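Local coordinates for L-asparagine oxygenase (Streptomyces coelicolor, PDB 2OG5), which hydroxylates free L-asparagine at its beta carbon, using iron(II), 2-oxoglutarate and oxygen, to supply 3-hydroxyasparagine for a calcium-dependent lipopeptide antibiotic, at residues A52-P63 with R124-M135. Numbering follows the deposited sequence.
Sequences AWKLATQATGRP and REASLGAAVLLM. With ACY (acetic acid), chain C.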
ATOM      1  N   ALA A  52      16.527  -1.888  13.377  1.00 22.38           N
ATOM      2  CA  ALA A  52      16.300  -2.610  12.130  1.00 23.05           C
ATOM      3  C   ALA A  52      17.442  -3.569  11.815  1.00 23.40           C
ATOM      4  O   ALA A  52      17.204  -4.709  11.417  1.00 22.34           O
ATOM      5  CB  ALA A  52      16.093  -1.633  10.985  1.00 22.63           C
ATOM      6  N   TRP A  53      18.682  -3.121  12.006  1.00 24.25           N
ATOM      7  CA  TRP A  53      19.834  -3.992  11.753  1.00 25.43           C
ATOM      8  C   TRP A  53      19.875  -5.180  12.707  1.00 25.15           C
ATOM      9  O   TRP A  53      20.188  -6.294  12.295  1.00 25.06           O
ATOM     10  CB  TRP A  53      21.151  -3.209  11.814  1.00 27.56           C
ATOM     11  CG  TRP A  53      21.506  -2.586  10.512  1.00 29.92           C
ATOM     12  CD1 TRP A  53      21.543  -1.253  10.220  1.00 31.52           C
ATOM     13  CD2 TRP A  53      21.867  -3.271   9.303  1.00 31.86           C
ATOM     14  NE1 TRP A  53      21.911  -1.064   8.907  1.00 31.75           N
ATOM     15  CE2 TRP A  53      22.108  -2.287   8.321  1.00 32.16           C
ATOM     16  CE3 TRP A  53      21.999  -4.622   8.955  1.00 31.97           C
ATOM     17  CZ2 TRP A  53      22.484  -2.610   7.010  1.00 31.93           C
ATOM     18  CZ3 TRP A  53      22.369  -4.943   7.652  1.00 31.73           C
ATOM     19  CH2 TRP A  53      22.608  -3.939   6.695  1.00 31.49           C
ATOM     20  N   LYS A  54      19.569  -4.939  13.979  1.00 25.22           N
ATOM     21  CA  LYS A  54      19.524  -6.012  14.971  1.00 25.18           C
ATOM     22  C   LYS A  54      18.471  -7.059  14.598  1.00 24.60           C
ATOM     23  O   LYS A  54      18.723  -8.259  14.664  1.00 24.18           O
ATOM     24  CB  LYS A  54      19.250  -5.440  16.362  1.00 25.76           C
ATOM     25  CG  LYS A  54      19.292  -6.459  17.495  1.00 26.67           C
ATOM     26  CD  LYS A  54      19.133  -5.770  18.842  1.00 27.38           C
ATOM     27  CE  LYS A  54      18.857  -6.762  19.975  1.00 29.60           C
ATOM     28  NZ  LYS A  54      17.978  -6.170  21.044  1.00 31.69           N
ATOM     29  N   LEU A  55      17.285  -6.601  14.209  1.00 23.72           N
ATOM     30  CA  LEU A  55      16.238  -7.517  13.762  1.00 23.60           C
ATOM     31  C   LEU A  55      16.672  -8.297  12.521  1.00 23.48           C
ATOM     32  O   LEU A  55      16.566  -9.524  12.481  1.00 23.81           O
ATOM     33  CB  LEU A  55      14.956  -6.739  13.459  1.00 23.14           C
ATOM     34  CG  LEU A  55      13.750  -7.527  12.949  1.00 23.53           C
ATOM     35  CD1 LEU A  55      13.292  -8.587  13.930  1.00 22.52           C
ATOM     36  CD2 LEU A  55      12.637  -6.539  12.662  1.00 21.98           C
ATOM     37  N   ALA A  56      17.177  -7.581  11.521  1.00 23.69           N
ATOM     38  CA  ALA A  56      17.559  -8.185  10.245  1.00 23.98           C
ATOM     39  C   ALA A  56      18.674  -9.228  10.383  1.00 24.40           C
ATOM     40  O   ALA A  56      18.678 -10.233   9.659  1.00 25.04           O
ATOM     41  CB  ALA A  56      17.982  -7.104   9.266  1.00 23.86           C
ATOM     42  N   THR A  57      19.607  -8.998  11.304  1.00 24.49           N
ATOM     43  CA  THR A  57      20.794  -9.860  11.420  1.00 25.08           C
ATOM     44  C   THR A  57      20.707 -10.905  12.530  1.00 25.44           C
ATOM     45  O   THR A  57      21.359 -11.946  12.427  1.00 26.38           O
ATOM     46  CB  THR A  57      22.081  -9.037  11.632  1.00 25.07           C
ATOM     47  OG1 THR A  57      21.983  -8.290  12.849  1.00 26.54           O
ATOM     48  CG2 THR A  57      22.324  -8.101  10.454  1.00 25.38           C
ATOM     49  N   GLN A  58      19.926 -10.641  13.581  1.00 25.70           N
ATOM     50  CA  GLN A  58      19.907 -11.519  14.759  1.00 26.16           C
ATOM     51  C   GLN A  58      18.653 -12.369  14.918  1.00 25.82           C
ATOM     52  O   GLN A  58      18.714 -13.433  15.521  1.00 26.26           O
ATOM     53  CB  GLN A  58      20.133 -10.721  16.051  1.00 26.47           C
ATOM     54  CG  GLN A  58      21.379  -9.843  16.044  1.00 28.20           C
ATOM     55  CD  GLN A  58      21.744  -9.321  17.434  1.00 28.76           C
ATOM     56  OE1 GLN A  58      20.952  -9.400  18.376  1.00 33.97           O
ATOM     57  NE2 GLN A  58      22.950  -8.780  17.560  1.00 33.21           N
ATOM     58  N   ALA A  59      17.514 -11.917  14.403  1.00 25.17           N
ATOM     59  CA  ALA A  59      16.278 -12.675  14.595  1.00 25.06           C
ATOM     60  C   ALA A  59      16.335 -14.024  13.880  1.00 24.70           C
ATOM     61  O   ALA A  59      16.840 -14.125  12.767  1.00 24.03           O
ATOM     62  CB  ALA A  59      15.078 -11.869  14.124  1.00 24.94           C
ATOM     63  N   THR A  60      15.827 -15.064  14.536  1.00 25.03           N
ATOM     64  CA  THR A  60      15.786 -16.396  13.940  1.00 25.07           C
ATOM     65  C   THR A  60      14.669 -16.470  12.901  1.00 24.48           C
ATOM     66  O   THR A  60      13.658 -15.770  13.007  1.00 24.14           O
ATOM     67  CB  THR A  60      15.608 -17.502  15.001  1.00 25.49           C
ATOM     68  OG1 THR A  60      14.365 -17.325  15.687  1.00 28.83           O
ATOM     69  CG2 THR A  60      16.749 -17.460  15.997  1.00 26.61           C
ATOM     70  N   GLY A  61      14.866 -17.311  11.895  1.00 23.96           N
ATOM     71  CA  GLY A  61      13.890 -17.490  10.829  1.00 23.51           C
ATOM     72  C   GLY A  61      14.012 -16.423   9.767  1.00 23.19           C
ATOM     73  O   GLY A  61      15.042 -15.755   9.643  1.00 23.19           O
ATOM     74  N   ARG A  62      12.938 -16.243   9.005  1.00 22.24           N
ATOM     75  CA  ARG A  62      12.916 -15.304   7.897  1.00 22.12           C
ATOM     76  C   ARG A  62      11.572 -14.598   7.902  1.00 21.19           C
ATOM     77  O   ARG A  62      10.635 -15.090   8.524  1.00 20.88           O
ATOM     78  CB  ARG A  62      13.104 -16.047   6.586  1.00 22.17           C
ATOM     79  CG  ARG A  62      14.431 -16.777   6.489  1.00 23.26           C
ATOM     80  CD  ARG A  62      14.645 -17.264   5.087  1.00 24.79           C
ATOM     81  NE  ARG A  62      13.583 -18.183   4.699  1.00 26.48           N
ATOM     82  CZ  ARG A  62      13.290 -18.520   3.447  1.00 28.83           C
ATOM     83  NH1 ARG A  62      13.989 -18.037   2.430  1.00 29.54           N
ATOM     84  NH2 ARG A  62      12.285 -19.353   3.216  1.00 30.94           N
ATOM     85  N   PRO A  63      11.475 -13.440   7.223  1.00 20.59           N
ATOM     86  CA  PRO A  63      10.293 -12.582   7.317  1.00 20.43           C
ATOM     87  C   PRO A  63       8.904 -13.217   7.244  1.00 20.18           C
ATOM     88  O   PRO A  63       8.002 -12.738   7.927  1.00 20.30           O
ATOM     89  CB  PRO A  63      10.497 -11.609   6.156  1.00 20.49           C
ATOM     90  CG  PRO A  63      11.957 -11.424   6.125  1.00 20.94           C
ATOM     91  CD  PRO A  63      12.514 -12.796   6.396  1.00 20.97           C
ATOM     92  N   ARG A 124      12.041 -12.770   0.561  1.00 21.24           N
ATOM     93  CA  ARG A 124      11.941 -13.947   1.418  1.00 21.42           C
ATOM     94  C   ARG A 124      13.029 -13.960   2.483  1.00 21.52           C
ATOM     95  O   ARG A 124      12.841 -14.528   3.549  1.00 21.07           O
ATOM     96  CB  ARG A 124      12.045 -15.244   0.597  1.00 21.51           C
ATOM     97  CG  ARG A 124      10.932 -15.460  -0.423  1.00 22.47           C
ATOM     98  CD  ARG A 124       9.606 -15.733   0.249  1.00 22.29           C
ATOM     99  NE  ARG A 124       8.537 -16.009  -0.710  1.00 21.50           N
ATOM    100  CZ  ARG A 124       7.246 -16.058  -0.394  1.00 22.08           C
ATOM    101  NH1 ARG A 124       6.851 -15.870   0.858  1.00 21.34           N
ATOM    102  NH2 ARG A 124       6.336 -16.307  -1.326  1.00 22.89           N
ATOM    103  N   GLU A 125      14.191 -13.383   2.180  1.00 21.86           N
ATOM    104  CA  GLU A 125      15.293 -13.348   3.145  1.00 22.41           C
ATOM    105  C   GLU A 125      15.181 -12.148   4.071  1.00 22.30           C
ATOM    106  O   GLU A 125      14.612 -11.125   3.706  1.00 22.29           O
ATOM    107  CB  GLU A 125      16.640 -13.298   2.417  1.00 23.11           C
ATOM    108  CG  GLU A 125      16.919 -14.526   1.574  1.00 25.94           C
ATOM    109  CD  GLU A 125      17.014 -15.800   2.390  1.00 29.81           C
ATOM    110  OE1 GLU A 125      17.474 -15.749   3.556  1.00 32.87           O
ATOM    111  OE2 GLU A 125      16.645 -16.872   1.860  1.00 33.14           O
ATOM    112  N   ALA A 126      15.734 -12.291   5.277  1.00 22.31           N
ATOM    113  CA  ALA A 126      15.822 -11.184   6.217  1.00 21.91           C
ATOM    114  C   ALA A 126      16.600 -10.041   5.583  1.00 22.15           C
ATOM    115  O   ALA A 126      17.589 -10.264   4.867  1.00 22.53           O
ATOM    116  CB  ALA A 126      16.496 -11.629   7.524  1.00 22.04           C
ATOM    117  N   SER A 127      16.142  -8.819   5.821  1.00 21.67           N
ATOM    118  CA  SER A 127      16.779  -7.639   5.267  1.00 21.61           C
ATOM    119  C   SER A 127      16.330  -6.410   6.031  1.00 21.80           C
ATOM    120  O   SER A 127      15.346  -6.460   6.776  1.00 21.06           O
ATOM    121  CB  SER A 127      16.439  -7.482   3.781  1.00 21.36           C
ATOM    122  OG  SER A 127      15.102  -7.037   3.606  1.00 21.52           O
ATOM    123  N   LEU A 128      17.032  -5.301   5.826  1.00 22.03           N
ATOM    124  CA  LEU A 128      16.679  -4.034   6.454  1.00 22.18           C
ATOM    125  C   LEU A 128      15.289  -3.544   6.009  1.00 21.62           C
ATOM    126  O   LEU A 128      14.492  -3.060   6.826  1.00 20.84           O
ATOM    127  CB  LEU A 128      17.749  -2.985   6.145  1.00 22.78           C
ATOM    128  CG  LEU A 128      18.074  -1.962   7.216  1.00 23.68           C
ATOM    129  CD1 LEU A 128      18.565  -2.640   8.492  1.00 24.80           C
ATOM    130  CD2 LEU A 128      19.132  -0.998   6.681  1.00 24.98           C
ATOM    131  N   GLY A 129      14.990  -3.683   4.720  1.00 21.53           N
ATOM    132  CA  GLY A 129      13.682  -3.283   4.204  1.00 20.88           C
ATOM    133  C   GLY A 129      12.541  -4.088   4.794  1.00 20.01           C
ATOM    134  O   GLY A 129      11.507  -3.529   5.179  1.00 19.87           O
ATOM    135  N   ALA A 130      12.724  -5.404   4.876  1.00 19.46           N
ATOM    136  CA  ALA A 130      11.729  -6.258   5.532  1.00 19.21           C
ATOM    137  C   ALA A 130      11.555  -5.877   6.998  1.00 18.79           C
ATOM    138  O   ALA A 130      10.440  -5.884   7.521  1.00 18.10           O
ATOM    139  CB  ALA A 130      12.106  -7.731   5.410  1.00 19.15           C
ATOM    140  N   ALA A 131      12.655  -5.561   7.672  1.00 18.74           N
ATOM    141  CA  ALA A 131      12.617  -5.183   9.081  1.00 18.91           C
ATOM    142  C   ALA A 131      11.780  -3.926   9.270  1.00 18.89           C
ATOM    143  O   ALA A 131      10.865  -3.888  10.082  1.00 18.97           O
ATOM    144  CB  ALA A 131      14.049  -4.976   9.632  1.00 18.79           C
ATOM    145  N   VAL A 132      12.087  -2.885   8.512  1.00 18.84           N
ATOM    146  CA  VAL A 132      11.330  -1.640   8.608  1.00 18.68           C
ATOM    147  C   VAL A 132       9.826  -1.851   8.339  1.00 18.79           C
ATOM    148  O   VAL A 132       8.969  -1.387   9.099  1.00 19.17           O
ATOM    149  CB  VAL A 132      11.899  -0.582   7.650  1.00 18.96           C
ATOM    150  CG1 VAL A 132      10.975   0.622   7.550  1.00 19.92           C
ATOM    151  CG2 VAL A 132      13.301  -0.168   8.104  1.00 18.91           C
ATOM    152  N   LEU A 133       9.507  -2.548   7.253  1.00 18.47           N
ATOM    153  CA  LEU A 133       8.112  -2.736   6.885  1.00 18.19           C
ATOM    154  C   LEU A 133       7.351  -3.578   7.896  1.00 17.44           C
ATOM    155  O   LEU A 133       6.225  -3.238   8.250  1.00 18.21           O
ATOM    156  CB  LEU A 133       7.996  -3.355   5.491  1.00 18.40           C
ATOM    157  CG  LEU A 133       8.233  -2.375   4.341  1.00 18.02           C
ATOM    158  CD1 LEU A 133       8.524  -3.152   3.055  1.00 17.78           C
ATOM    159  CD2 LEU A 133       7.039  -1.428   4.132  1.00 18.10           C
ATOM    160  N   LEU A 134       7.930  -4.689   8.350  1.00 17.53           N
ATOM    161  CA  LEU A 134       7.165  -5.580   9.216  1.00 18.04           C
ATOM    162  C   LEU A 134       7.043  -5.002  10.633  1.00 17.88           C
ATOM    163  O   LEU A 134       6.024  -5.199  11.307  1.00 17.86           O
ATOM    164  CB  LEU A 134       7.722  -7.010   9.196  1.00 17.51           C
ATOM    165  CG  LEU A 134       7.565  -7.732   7.843  1.00 18.81           C
ATOM    166  CD1 LEU A 134       8.032  -9.187   7.909  1.00 19.55           C
ATOM    167  CD2 LEU A 134       6.135  -7.679   7.326  1.00 20.17           C
ATOM    168  N   MET A 135       8.050  -4.260  11.090  1.00 17.95           N
ATOM    169  CA  MET A 135       7.926  -3.553  12.379  1.00 18.07           C
ATOM    170  C   MET A 135       6.776  -2.551  12.307  1.00 18.16           C
ATOM    171  O   MET A 135       5.898  -2.539  13.172  1.00 18.26           O
ATOM    172  CB  MET A 135       9.228  -2.842  12.771  1.00 18.54           C
ATOM    173  CG  MET A 135      10.323  -3.783  13.221  1.00 18.15           C
ATOM    174  SD  MET A 135      11.793  -2.951  13.882  1.00 19.35           S
ATOM    175  CE  MET A 135      12.447  -2.155  12.407  1.00 19.93           C
TER
HETATM  176  C   ACY C 402       8.514 -16.363  -4.320  1.00 27.52           C
HETATM  177  O   ACY C 402       7.292 -16.510  -4.146  1.00 27.22           O
HETATM  178  OXT ACY C 402       9.383 -16.457  -3.427  1.00 27.49           O
HETATM  179  CH3 ACY C 402       8.959 -16.038  -5.712  1.00 27.14           C
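L128 lays its CD1 methyl over one face of the W53 indole, a CH-pi contact with CD1 3.4 Å from the centroid of the five-membered ring, nearly on the ring normal. The other branch, CD2, covers the same indole at NE1, 3.6 Å away. Beside this pair, A52 enters as a knob into the hole formed by L128, A131, V132 and M135. L55 and M135 reach for each other tip to tip, CD2 to CG at 3.6 Å; with CG anti to the backbone N (chi1 179°), L55 also brings CD2 against A131 CB.

Beyond the helix, the P63 ring lies against the R124–A126 backbone, its CG 3.8 Å from A130 CB. The R62 guanidinium and E125 carboxylate planes are 48° apart, and their salt bridge is bent: NH1 meets OE2 at 3.0 Å from above the carboxylate plane. R124 pairs NE and NH2 with acetic acid, probably from the crystallisation liquor, and NH1 with D64. S127, N-cap of helix 128-140, accepts from A130 N through OG.

The axes of 52-58 and 128-135 come within 8.5 Å at 114°, a steep crossing of helices 42-58 and 128-140, with A52, A56 and A131 between them, beside this clavaminate synthase-family oxygenase's jelly-roll core.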